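Local coordinates for protein beta-galacturonidase (Eisenbergiella tayi, PDB 6NCW) that hydrolyses beta-galacturonides as a family 2 glycoside hydrolase and may also act on beta-glucuronides, at residues 432-437 and 523-528; 428-433 and 508-513; 469-474 and 480-485; 130-135 and 311-316. One frame throughout, in Å; residues are numbered along the deposited sequence.

Contact 1 (432-437 and 523-528); sequences KWYHDV and GSRPRT
The loops carrying Tyr434 and Arg525 keep their backbones well apart, the nearest CA atoms, those of Tyr434 and Ser524, lying 11.2 Å from each other, so the contact depends on two long side chains. They cross at roughly a right angle, and the phenol oxygen is the point of contact: Tyr434 OH lies 3.2 Å from Arg525 NH1 and 3.4 Å from Arg525 NH2. Both hydrogen bonds are weak, since their N-H directions miss the oxygen by a wide margin (135° for NH1). NH1 stays at the edge of the phenol ring, near its plane, and ring and guanidinium are turned only 24° apart. Firmer partners hold each group. Arg525 bends at chi2 (-68°), folding the chain back far enough for NH1 to donate to the backbone O of its neighbour Ser524 at 2.9 Å, while NE forms a salt bridge with Asp131. Tyr434 OH also bonds Lys532, and CD1 of Trp433 sits over the centre of the Tyr434 ring, 3.5 Å above the plane. Tyr434, Arg525, Asp131 and Lys532 all bind galacturonate, so this is a polar corner of the sugar site, with a glycerol beside Arg525. In the fold, Tyr434 belongs to the loop between strand 425-428 of the TIM barrel and helix 439-453, whereas Arg525 comes from the loop linking strands 515-516 and 529-530.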
# COMPACT_ATOMS: atom_id res chain seq x y z
N LYS A 432 21.19 -13.40 -10.35
CA LYS A 432 20.50 -13.22 -9.08
C LYS A 432 19.09 -12.66 -9.28
O LYS A 432 18.36 -12.45 -8.29
CB LYS A 432 21.28 -12.37 -8.07
CG LYS A 432 22.49 -13.13 -7.53
CD LYS A 432 22.07 -14.57 -7.19
CE LYS A 432 23.14 -15.33 -6.39
NZ LYS A 432 23.31 -14.74 -5.03
N TRP A 433 18.65 -12.46 -10.53
CA TRP A 433 17.23 -12.22 -10.77
C TRP A 433 16.67 -13.30 -11.69
O TRP A 433 15.90 -14.14 -11.22
CB TRP A 433 16.98 -10.81 -11.30
CG TRP A 433 15.50 -10.54 -11.41
CD1 TRP A 433 14.77 -10.44 -12.56
CD2 TRP A 433 14.56 -10.42 -10.33
NE1 TRP A 433 13.44 -10.23 -12.26
CE2 TRP A 433 13.29 -10.22 -10.90
CE3 TRP A 433 14.69 -10.44 -8.94
CZ2 TRP A 433 12.14 -10.04 -10.13
CZ3 TRP A 433 13.52 -10.27 -8.16
CH2 TRP A 433 12.28 -10.07 -8.76
N TYR A 434 17.03 -13.32 -12.97
CA TYR A 434 16.56 -14.35 -13.89
C TYR A 434 17.39 -15.63 -13.86
O TYR A 434 16.96 -16.62 -14.45
CB TYR A 434 16.55 -13.79 -15.32
CG TYR A 434 15.50 -12.74 -15.59
CD1 TYR A 434 14.16 -12.95 -15.22
CD2 TYR A 434 15.82 -11.53 -16.20
CE1 TYR A 434 13.18 -11.99 -15.46
CE2 TYR A 434 14.86 -10.56 -16.44
CZ TYR A 434 13.53 -10.80 -16.07
OH TYR A 434 12.57 -9.84 -16.32
N HIS A 435 18.58 -15.64 -13.24
CA HIS A 435 19.45 -16.81 -13.15
C HIS A 435 20.02 -16.87 -11.75
O HIS A 435 20.61 -15.89 -11.29
CB HIS A 435 20.63 -16.74 -14.15
CG HIS A 435 20.23 -16.41 -15.54
ND1 HIS A 435 19.56 -17.30 -16.36
CD2 HIS A 435 20.39 -15.28 -16.27
CE1 HIS A 435 19.33 -16.73 -17.53
NE2 HIS A 435 19.82 -15.50 -17.51
N ASP A 436 19.89 -18.01 -11.07
CA ASP A 436 20.46 -18.11 -9.73
C ASP A 436 21.87 -18.68 -9.85
O ASP A 436 22.09 -19.89 -9.81
CB ASP A 436 19.57 -18.93 -8.81
CG ASP A 436 18.39 -18.12 -8.30
OD1 ASP A 436 18.61 -16.94 -7.89
OD2 ASP A 436 17.24 -18.63 -8.34
N VAL A 437 22.82 -17.77 -10.01
CA VAL A 437 24.25 -17.99 -10.18
C VAL A 437 24.90 -16.80 -9.48
O VAL A 437 24.40 -15.67 -9.65
CB VAL A 437 24.68 -18.04 -11.66
CG1 VAL A 437 26.18 -18.21 -11.78
CG2 VAL A 437 23.95 -19.16 -12.41
N GLY A 523 2.07 -11.25 -17.96
CA GLY A 523 2.34 -12.50 -17.26
C GLY A 523 3.63 -12.48 -16.47
O GLY A 523 3.72 -13.09 -15.39
N SER A 524 4.64 -11.78 -16.97
CA SER A 524 5.92 -11.67 -16.30
C SER A 524 6.17 -10.28 -15.76
O SER A 524 7.31 -9.97 -15.39
CB SER A 524 7.05 -12.04 -17.26
OG SER A 524 7.06 -11.15 -18.35
N ARG A 525 5.15 -9.43 -15.71
CA ARG A 525 5.31 -8.02 -15.35
C ARG A 525 4.23 -7.62 -14.36
O ARG A 525 3.17 -7.10 -14.75
CB ARG A 525 5.27 -7.12 -16.59
CG ARG A 525 6.45 -7.27 -17.52
CD ARG A 525 7.70 -6.74 -16.87
NE ARG A 525 8.89 -6.85 -17.72
CZ ARG A 525 9.76 -7.86 -17.67
NH1 ARG A 525 9.55 -8.86 -16.81
NH2 ARG A 525 10.83 -7.88 -18.47
N PRO A 526 4.45 -7.86 -13.06
CA PRO A 526 3.46 -7.46 -12.05
C PRO A 526 2.98 -6.04 -12.28
O PRO A 526 3.75 -5.14 -12.61
CB PRO A 526 4.24 -7.58 -10.73
CG PRO A 526 5.29 -8.62 -11.00
CD PRO A 526 5.66 -8.46 -12.48
N ARG A 527 1.66 -5.85 -12.10
CA ARG A 527 0.99 -4.56 -12.28
C ARG A 527 1.04 -4.05 -13.72
O ARG A 527 0.78 -2.86 -13.94
CB ARG A 527 1.58 -3.48 -11.35
CG ARG A 527 1.89 -3.94 -9.90
CD ARG A 527 2.32 -2.74 -9.07
NE ARG A 527 3.62 -2.27 -9.51
CZ ARG A 527 4.00 -1.00 -9.55
NH1 ARG A 527 3.16 -0.05 -9.16
NH2 ARG A 527 5.21 -0.69 -9.98
N THR A 528 1.35 -4.91 -14.69
CA THR A 528 1.63 -4.48 -16.07
C THR A 528 2.63 -3.31 -16.04
O THR A 528 2.43 -2.25 -16.65
CB THR A 528 0.34 -4.13 -16.83
OG1 THR A 528 -0.55 -5.25 -16.79
CG2 THR A 528 0.60 -3.84 -18.32

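Contact 2 (428-433 and 508-513); sequences NIYPKW and YIWQFC
Tyr430 and Trp510 meet at the mouth of the TIM barrel, lying at or just beyond the ends of two of its parallel strands, 425-428 for the tyrosine and 504-509 for the tryptophan. Strand 461-466 runs between these two in the barrel sheet, and its Glu465, which binds galacturonate, accounts for the polar end of the contact by hydrogen bonding Tyr430 OH. A cis peptide joins Trp510 to Gln511; a non-proline cis bond at the end of the eighth strand is a hallmark of the clan of barrel glycosidases that includes family 2.

The rings form an offset edge-to-face pair, the edge of Tyr430 directed at the face of the Trp510 five-membered ring. Their centroids are 6.0 Å apart and their planes stand at 75°. Because of the offset, the hydroxyl makes the closest approach: Tyr430 OH is over the indole near its rim, 3.2 Å from Trp510 CG and 3.4 Å from Trp510 CB. The carbon edge follows at a looser 4.2 Å, between Tyr430 CE2 and Trp510 CB. With chi1 near -180° the indole of Trp510 points away from its own backbone N and turns a face to the Tyr430 hydroxyl; its NE1 bonds Asn530 of the sugar site, and a glycerol lies close by. The tyrosine loop is held by a turn in which Trp433 N donates to Tyr430 O at 3.1 Å. The indole is clasped on both faces: opposite the phenol oxygen, Gln511 CB lies 3.6 Å above the ring plane.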
# COMPACT_ATOMS: atom_id res chain seq x y z
N ASN A 428 23.75 -7.04 -21.46
CA ASN A 428 22.69 -7.03 -20.45
C ASN A 428 22.69 -8.38 -19.74
O ASN A 428 22.55 -9.43 -20.38
CB ASN A 428 21.33 -6.79 -21.11
CG ASN A 428 21.30 -5.51 -21.92
OD1 ASN A 428 22.13 -4.63 -21.72
ND2 ASN A 428 20.34 -5.40 -22.83
N ILE A 429 22.87 -8.37 -18.42
CA ILE A 429 22.91 -9.61 -17.65
C ILE A 429 22.06 -9.44 -16.40
O ILE A 429 22.05 -8.36 -15.79
CB ILE A 429 24.34 -10.05 -17.26
CG1 ILE A 429 24.98 -9.06 -16.30
CG2 ILE A 429 25.21 -10.28 -18.50
CD1 ILE A 429 26.35 -9.51 -15.74
N TYR A 430 21.37 -10.51 -16.00
CA TYR A 430 20.56 -10.48 -14.77
C TYR A 430 20.82 -11.66 -13.82
O TYR A 430 19.88 -12.31 -13.36
CB TYR A 430 19.09 -10.43 -15.16
CG TYR A 430 18.69 -9.14 -15.84
CD1 TYR A 430 18.78 -8.99 -17.21
CD2 TYR A 430 18.20 -8.07 -15.09
CE1 TYR A 430 18.38 -7.81 -17.82
CE2 TYR A 430 17.79 -6.90 -15.69
CZ TYR A 430 17.89 -6.77 -17.05
OH TYR A 430 17.48 -5.59 -17.65
N PRO A 431 22.08 -11.93 -13.47
CA PRO A 431 22.32 -12.95 -12.43
C PRO A 431 21.76 -12.46 -11.10
O PRO A 431 21.82 -11.26 -10.78
CB PRO A 431 23.85 -13.06 -12.38
CG PRO A 431 24.31 -11.65 -12.83
CD PRO A 431 23.34 -11.32 -13.94
N LYS A 432 21.19 -13.40 -10.35
CA LYS A 432 20.50 -13.22 -9.08
C LYS A 432 19.09 -12.66 -9.28
O LYS A 432 18.36 -12.45 -8.29
CB LYS A 432 21.28 -12.37 -8.07
CG LYS A 432 22.49 -13.13 -7.53
CD LYS A 432 22.07 -14.57 -7.19
CE LYS A 432 23.14 -15.33 -6.39
NZ LYS A 432 23.31 -14.74 -5.03
N TRP A 433 18.65 -12.46 -10.53
CA TRP A 433 17.23 -12.22 -10.77
C TRP A 433 16.67 -13.30 -11.69
O TRP A 433 15.90 -14.14 -11.22
CB TRP A 433 16.98 -10.81 -11.30
CG TRP A 433 15.50 -10.54 -11.41
CD1 TRP A 433 14.77 -10.44 -12.56
CD2 TRP A 433 14.56 -10.42 -10.33
NE1 TRP A 433 13.44 -10.23 -12.26
CE2 TRP A 433 13.29 -10.22 -10.90
CE3 TRP A 433 14.69 -10.44 -8.94
CZ2 TRP A 433 12.14 -10.04 -10.13
CZ3 TRP A 433 13.52 -10.27 -8.16
CH2 TRP A 433 12.28 -10.07 -8.76
N TYR A 508 25.31 0.25 -16.31
CA TYR A 508 24.02 0.94 -16.21
C TYR A 508 23.05 0.03 -15.50
O TYR A 508 22.74 -1.07 -15.98
CB TYR A 508 23.44 1.35 -17.57
CG TYR A 508 24.22 2.40 -18.29
CD1 TYR A 508 25.14 2.05 -19.28
CD2 TYR A 508 24.06 3.75 -17.98
CE1 TYR A 508 25.89 3.01 -19.94
CE2 TYR A 508 24.79 4.72 -18.65
CZ TYR A 508 25.71 4.35 -19.62
OH TYR A 508 26.45 5.30 -20.28
N ILE A 509 22.57 0.48 -14.34
CA ILE A 509 21.52 -0.23 -13.64
C ILE A 509 20.24 -0.23 -14.46
O ILE A 509 19.81 0.81 -15.00
CB ILE A 509 21.29 0.40 -12.26
CG1 ILE A 509 22.51 0.10 -11.36
CG2 ILE A 509 20.03 -0.16 -11.61
CD1 ILE A 509 22.63 0.98 -10.15
N TRP A 510 19.62 -1.40 -14.57
CA TRP A 510 18.25 -1.50 -15.06
C TRP A 510 17.36 -1.57 -13.83
O TRP A 510 17.36 -2.58 -13.13
CB TRP A 510 18.04 -2.74 -15.95
CG TRP A 510 16.62 -2.76 -16.41
CD1 TRP A 510 15.53 -3.25 -15.73
CD2 TRP A 510 16.09 -2.15 -17.61
NE1 TRP A 510 14.38 -3.01 -16.44
CE2 TRP A 510 14.69 -2.34 -17.60
CE3 TRP A 510 16.68 -1.47 -18.70
CZ2 TRP A 510 13.86 -1.89 -18.64
CZ3 TRP A 510 15.85 -1.03 -19.74
CH2 TRP A 510 14.46 -1.24 -19.69
N GLN A 511 16.59 -0.50 -13.55
CA GLN A 511 16.55 0.74 -14.29
C GLN A 511 16.21 1.84 -13.29
O GLN A 511 16.06 1.57 -12.12
CB GLN A 511 15.52 0.70 -15.45
CG GLN A 511 14.07 0.52 -14.99
CD GLN A 511 13.05 0.68 -16.12
OE1 GLN A 511 13.20 1.56 -17.01
NE2 GLN A 511 12.02 -0.18 -16.11
N PHE A 512 16.10 3.09 -13.75
CA PHE A 512 15.86 4.19 -12.83
C PHE A 512 14.51 4.06 -12.12
O PHE A 512 14.43 4.08 -10.89
CB PHE A 512 15.95 5.53 -13.58
CG PHE A 512 15.46 6.69 -12.77
CD1 PHE A 512 14.38 7.44 -13.20
CD2 PHE A 512 16.08 7.03 -11.58
CE1 PHE A 512 13.92 8.52 -12.45
CE2 PHE A 512 15.62 8.08 -10.81
CZ PHE A 512 14.55 8.84 -11.25
N CYS A 513 13.42 3.99 -12.89
CA CYS A 513 12.08 4.03 -12.31
C CYS A 513 11.24 2.91 -12.89
O CYS A 513 11.57 2.35 -13.94
CB CYS A 513 11.40 5.38 -12.54
SG CYS A 513 11.14 5.75 -14.28

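Contact 3 (469-474 and 480-485); sequences GAIYGY and VKWSEE
Ile471 and Trp482 make the first of three direct hydrogen bonds here, Ile471 N donating to Trp482 O at 2.9 Å and 159°; the same carbonyl also receives a CA-H contact from Ala470. Further along, Glu484 N donates to Tyr474 O at 3.0 Å, the donor almost in line with the C=O bond. The third bond uses a side chain: Gly473 N reaches Glu484 OE2 at 2.7 Å, from above the carboxylate plane. That oxygen also pairs with Arg475 of a third subunit, while OE1 accepts from Leu543 N, so both carboxylate oxygens are engaged. Where the backbones do not meet directly, one water bridges them, accepting from Trp482 N (2.8 Å) and donating to Gly469 O (2.7 Å) and to Ser483 O (2.9 Å). Val480 O takes two donors, Ser483 N and the hydroxyl of the same serine. Ser483 OG lies 2.6 Å from Val480 O and also caps Tyr486 N. Among apolar groups, Tyr474 CE2 meets Val480 CG2 at 3.9 Å, Ile471 CD1 lies against Trp482 CB, and Gly469 CA is near Trp482 CZ3. The indole NE1 of Trp482 bonds Phe522 O of a second subunit. Two type II turns, 471-474 and 480-483, thus pack together in the connection from barrel strand 461-466 to helix 484-500, with Ser483 as the helix N-cap, and this part of the barrel faces neighbouring subunits.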
# COMPACT_ATOMS: atom_id res chain seq x y z
N GLY A 469 13.85 -6.96 -9.80
CA GLY A 469 12.51 -6.44 -9.55
C GLY A 469 12.26 -6.21 -8.07
O GLY A 469 12.88 -6.81 -7.20
N ALA A 470 11.33 -5.29 -7.80
CA ALA A 470 10.79 -5.09 -6.46
C ALA A 470 9.50 -4.31 -6.60
O ALA A 470 9.48 -3.25 -7.24
CB ALA A 470 11.76 -4.34 -5.56
N ILE A 471 8.42 -4.82 -6.02
CA ILE A 471 7.17 -4.07 -5.98
C ILE A 471 7.23 -3.17 -4.76
O ILE A 471 7.32 -3.67 -3.63
CB ILE A 471 5.95 -5.01 -5.92
CG1 ILE A 471 5.91 -5.92 -7.16
CG2 ILE A 471 4.67 -4.18 -5.80
CD1 ILE A 471 5.01 -7.18 -6.98
N TYR A 472 7.21 -1.85 -4.98
CA TYR A 472 7.31 -0.88 -3.90
C TYR A 472 6.24 -1.14 -2.87
O TYR A 472 5.05 -1.23 -3.20
CB TYR A 472 7.19 0.56 -4.42
CG TYR A 472 7.22 1.63 -3.33
CD1 TYR A 472 6.06 2.26 -2.89
CD2 TYR A 472 8.42 2.00 -2.74
CE1 TYR A 472 6.08 3.22 -1.89
CE2 TYR A 472 8.45 2.96 -1.73
CZ TYR A 472 7.29 3.57 -1.32
OH TYR A 472 7.32 4.54 -0.32
N GLY A 473 6.66 -1.28 -1.61
CA GLY A 473 5.77 -1.55 -0.53
C GLY A 473 5.65 -3.02 -0.15
O GLY A 473 5.19 -3.32 0.95
N TYR A 474 6.02 -3.95 -1.03
CA TYR A 474 6.00 -5.36 -0.66
C TYR A 474 7.30 -5.71 0.06
O TYR A 474 8.38 -5.71 -0.54
CB TYR A 474 5.82 -6.27 -1.87
CG TYR A 474 5.58 -7.69 -1.39
CD1 TYR A 474 4.50 -7.96 -0.58
CD2 TYR A 474 6.46 -8.73 -1.70
CE1 TYR A 474 4.26 -9.21 -0.10
CE2 TYR A 474 6.24 -10.00 -1.21
CZ TYR A 474 5.12 -10.24 -0.43
OH TYR A 474 4.86 -11.49 0.08
N VAL A 480 11.63 -12.84 -0.10
CA VAL A 480 11.30 -13.48 -1.37
C VAL A 480 11.53 -12.50 -2.54
O VAL A 480 11.53 -11.27 -2.38
CB VAL A 480 9.85 -13.99 -1.36
CG1 VAL A 480 9.60 -14.85 -0.12
CG2 VAL A 480 8.87 -12.81 -1.39
N LYS A 481 11.72 -13.06 -3.73
CA LYS A 481 11.77 -12.23 -4.92
C LYS A 481 10.48 -11.44 -5.06
O LYS A 481 9.39 -11.91 -4.70
CB LYS A 481 12.03 -13.08 -6.18
CG LYS A 481 13.50 -13.51 -6.29
CD LYS A 481 13.79 -14.43 -7.48
CE LYS A 481 15.29 -14.80 -7.48
NZ LYS A 481 15.65 -15.69 -8.60
N TRP A 482 10.63 -10.21 -5.55
CA TRP A 482 9.67 -9.10 -5.66
C TRP A 482 9.60 -8.26 -4.39
O TRP A 482 9.04 -7.16 -4.44
CB TRP A 482 8.25 -9.55 -6.06
CG TRP A 482 8.20 -10.26 -7.43
CD1 TRP A 482 7.93 -11.58 -7.66
CD2 TRP A 482 8.42 -9.66 -8.72
NE1 TRP A 482 7.97 -11.85 -9.03
CE2 TRP A 482 8.26 -10.68 -9.69
CE3 TRP A 482 8.74 -8.36 -9.15
CZ2 TRP A 482 8.42 -10.44 -11.06
CZ3 TRP A 482 8.88 -8.13 -10.51
CH2 TRP A 482 8.74 -9.16 -11.44
N SER A 483 10.13 -8.72 -3.25
CA SER A 483 10.23 -7.87 -2.07
C SER A 483 11.37 -6.87 -2.22
O SER A 483 12.37 -7.11 -2.90
CB SER A 483 10.45 -8.70 -0.79
OG SER A 483 11.76 -9.26 -0.73
N GLU A 484 11.21 -5.73 -1.55
CA GLU A 484 12.25 -4.71 -1.55
C GLU A 484 13.52 -5.21 -0.88
O GLU A 484 14.62 -4.81 -1.27
CB GLU A 484 11.74 -3.44 -0.86
CG GLU A 484 10.67 -2.68 -1.66
CD GLU A 484 10.35 -1.32 -1.05
OE1 GLU A 484 11.26 -0.46 -1.02
OE2 GLU A 484 9.19 -1.12 -0.60
N GLU A 485 13.40 -6.04 0.16
CA GLU A 485 14.59 -6.59 0.81
C GLU A 485 15.40 -7.42 -0.16
O GLU A 485 16.63 -7.29 -0.23
CB GLU A 485 14.21 -7.43 2.02
CG GLU A 485 13.61 -6.62 3.13
CD GLU A 485 12.08 -6.68 3.11
OE1 GLU A 485 11.49 -7.10 2.08
OE2 GLU A 485 11.48 -6.30 4.14
O HOH W 1 12.96 -8.63 -5.24

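Contact 4 (130-135 and 311-316); sequences NDYQSY and VHYPND. With GOL (glycerol), chain G.
Tyr132 and Tyr313 are the side chains that touch across this buried contact. From CB, which heads toward the other loop, CG of Tyr132 sits between the backbone N and the carbonyl carbon (chi1 62°), and the ring slides past that of Tyr313 in the opposite direction. Tyr132 CD2 comes 4.0 Å from Tyr313 CE2, and the next atom, Tyr132 CE2, meets Tyr313 CE2 at 3.9 Å, lying at the edge of that ring near its plane. The centroids are 5.8 Å apart with the planes at 54°. Beyond the ring, Tyr132 OH hydrogen bonds His335; Tyr313 OH likewise finds His278. The neighbouring residues hold a glycerol instead of each other: its O3 donates to Asp131 OD1 at 2.5 Å, and its O2 shares a 2.7 Å hydrogen bond with His312 NE2 at the imidazole edge. Asp131 OD1 is also bonded by Asn530 ND2, and His312 ND1 by Glu333. The apolar tyrosine contact therefore sets the loop from the N-terminal part of the chain against the barrel, while polar groups beside it converge on one small polyol. Since Asp131 and His312 both bind galacturonate, the glycerol hydroxyls probably mimic those of the sugar.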
# COMPACT_ATOMS: atom_id res chain seq x y z
N ASN A 130 5.57 -4.66 -26.48
CA ASN A 130 6.94 -4.70 -25.97
C ASN A 130 6.94 -4.39 -24.48
O ASN A 130 5.90 -4.06 -23.89
CB ASN A 130 7.82 -3.71 -26.75
CG ASN A 130 9.23 -4.26 -27.01
OD1 ASN A 130 9.77 -5.07 -26.23
ND2 ASN A 130 9.81 -3.84 -28.12
N ASP A 131 8.13 -4.47 -23.88
CA ASP A 131 8.38 -4.22 -22.46
C ASP A 131 8.50 -2.73 -22.13
O ASP A 131 9.33 -2.31 -21.31
CB ASP A 131 9.63 -4.99 -22.03
CG ASP A 131 9.77 -5.11 -20.49
OD1 ASP A 131 10.90 -5.17 -19.98
OD2 ASP A 131 8.76 -5.14 -19.79
N TYR A 132 7.68 -1.91 -22.78
CA TYR A 132 7.49 -0.49 -22.52
C TYR A 132 6.31 -0.06 -23.38
O TYR A 132 5.94 -0.75 -24.34
CB TYR A 132 8.75 0.35 -22.84
CG TYR A 132 9.17 0.30 -24.31
CD1 TYR A 132 9.89 -0.79 -24.81
CD2 TYR A 132 8.85 1.34 -25.20
CE1 TYR A 132 10.29 -0.85 -26.14
CE2 TYR A 132 9.24 1.29 -26.54
CZ TYR A 132 9.95 0.18 -26.99
OH TYR A 132 10.34 0.09 -28.30
N GLN A 133 5.74 1.10 -23.06
CA GLN A 133 4.48 1.51 -23.67
C GLN A 133 4.74 2.35 -24.92
O GLN A 133 5.64 3.19 -24.94
CB GLN A 133 3.65 2.31 -22.66
CG GLN A 133 2.31 2.87 -23.21
CD GLN A 133 1.33 1.77 -23.61
OE1 GLN A 133 1.47 1.13 -24.65
NE2 GLN A 133 0.33 1.54 -22.78
N SER A 134 3.95 2.10 -25.97
CA SER A 134 3.91 2.97 -27.16
C SER A 134 2.71 3.89 -27.01
O SER A 134 1.58 3.48 -27.27
CB SER A 134 3.79 2.16 -28.46
OG SER A 134 5.01 1.50 -28.75
N TYR A 135 2.95 5.14 -26.60
CA TYR A 135 1.87 6.07 -26.31
C TYR A 135 1.30 6.63 -27.62
O TYR A 135 1.79 6.37 -28.71
CB TYR A 135 2.35 7.18 -25.38
CG TYR A 135 2.69 6.71 -23.96
CD1 TYR A 135 3.99 6.34 -23.59
CD2 TYR A 135 1.69 6.60 -22.99
CE1 TYR A 135 4.27 5.89 -22.27
CE2 TYR A 135 1.96 6.18 -21.70
CZ TYR A 135 3.25 5.81 -21.34
OH TYR A 135 3.47 5.37 -20.05
N VAL A 311 17.23 4.06 -22.77
CA VAL A 311 16.48 2.87 -23.16
C VAL A 311 15.07 3.26 -23.61
O VAL A 311 14.38 4.02 -22.91
CB VAL A 311 16.41 1.86 -22.01
CG1 VAL A 311 17.82 1.32 -21.71
CG2 VAL A 311 15.78 2.50 -20.74
N HIS A 312 14.63 2.78 -24.78
CA HIS A 312 15.44 2.21 -25.87
C HIS A 312 15.13 3.02 -27.14
O HIS A 312 14.61 2.49 -28.13
CB HIS A 312 15.14 0.74 -26.13
CG HIS A 312 15.45 -0.16 -24.97
ND1 HIS A 312 16.73 -0.42 -24.55
CD2 HIS A 312 14.64 -0.85 -24.13
CE1 HIS A 312 16.71 -1.25 -23.52
NE2 HIS A 312 15.45 -1.53 -23.25
N TYR A 313 15.42 4.32 -27.10
CA TYR A 313 15.06 5.20 -28.20
C TYR A 313 15.71 6.55 -27.95
O TYR A 313 16.12 6.84 -26.82
CB TYR A 313 13.53 5.35 -28.33
CG TYR A 313 12.86 5.35 -27.00
CD1 TYR A 313 13.02 6.42 -26.13
CD2 TYR A 313 12.10 4.26 -26.57
CE1 TYR A 313 12.46 6.42 -24.89
CE2 TYR A 313 11.51 4.26 -25.33
CZ TYR A 313 11.69 5.35 -24.48
OH TYR A 313 11.12 5.36 -23.22
N PRO A 314 15.80 7.39 -28.97
CA PRO A 314 16.36 8.73 -28.76
C PRO A 314 15.47 9.53 -27.83
O PRO A 314 14.25 9.33 -27.78
CB PRO A 314 16.42 9.33 -30.17
CG PRO A 314 16.49 8.11 -31.09
CD PRO A 314 15.58 7.10 -30.40
N ASN A 315 16.09 10.44 -27.07
CA ASN A 315 15.40 11.25 -26.08
C ASN A 315 15.15 12.67 -26.57
O ASN A 315 15.80 13.16 -27.49
CB ASN A 315 16.21 11.32 -24.77
CG ASN A 315 15.89 10.16 -23.83
OD1 ASN A 315 15.46 9.08 -24.27
ND2 ASN A 315 16.06 10.40 -22.52
N ASP A 316 14.17 13.31 -25.92
CA ASP A 316 13.92 14.74 -26.00
C ASP A 316 15.21 15.56 -25.89
O ASP A 316 15.98 15.41 -24.95
CB ASP A 316 12.97 15.13 -24.86
CG ASP A 316 12.31 16.49 -25.07
OD1 ASP A 316 11.18 16.66 -24.54
OD2 ASP A 316 12.91 17.39 -25.72
C1 GOL G . 15.78 -5.39 -22.12
O1 GOL G . 16.84 -4.78 -22.79
C2 GOL G . 15.03 -4.30 -21.27
O2 GOL G . 14.11 -3.59 -22.02
C3 GOL G . 14.28 -5.09 -20.17
O3 GOL G . 13.22 -5.81 -20.79

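Overall arrangement
Contacts 1 and 2 start from the same loop after strand 425-428 and share Lys432 and Trp433; contact 3 is nested within the chain loop that each closes. The centre of contact 4 is about 9 Å from the chain centre, the closest of the four, and it is buried; contact 3 is also buried but about 30 Å out, with neighbouring subunits against it. Contacts 1 and 2 are only partly buried. Chemistry follows place: weak polar bonds in contact 1, aromatic packing in contacts 2 and 4, backbone, carboxylate and water bonding in contact 3. The Arg525-Asp131 salt bridge joins contacts 1 and 4, and Trp510 packs on His312 between contacts 2 and 4, gathering three of the four around the sugar site.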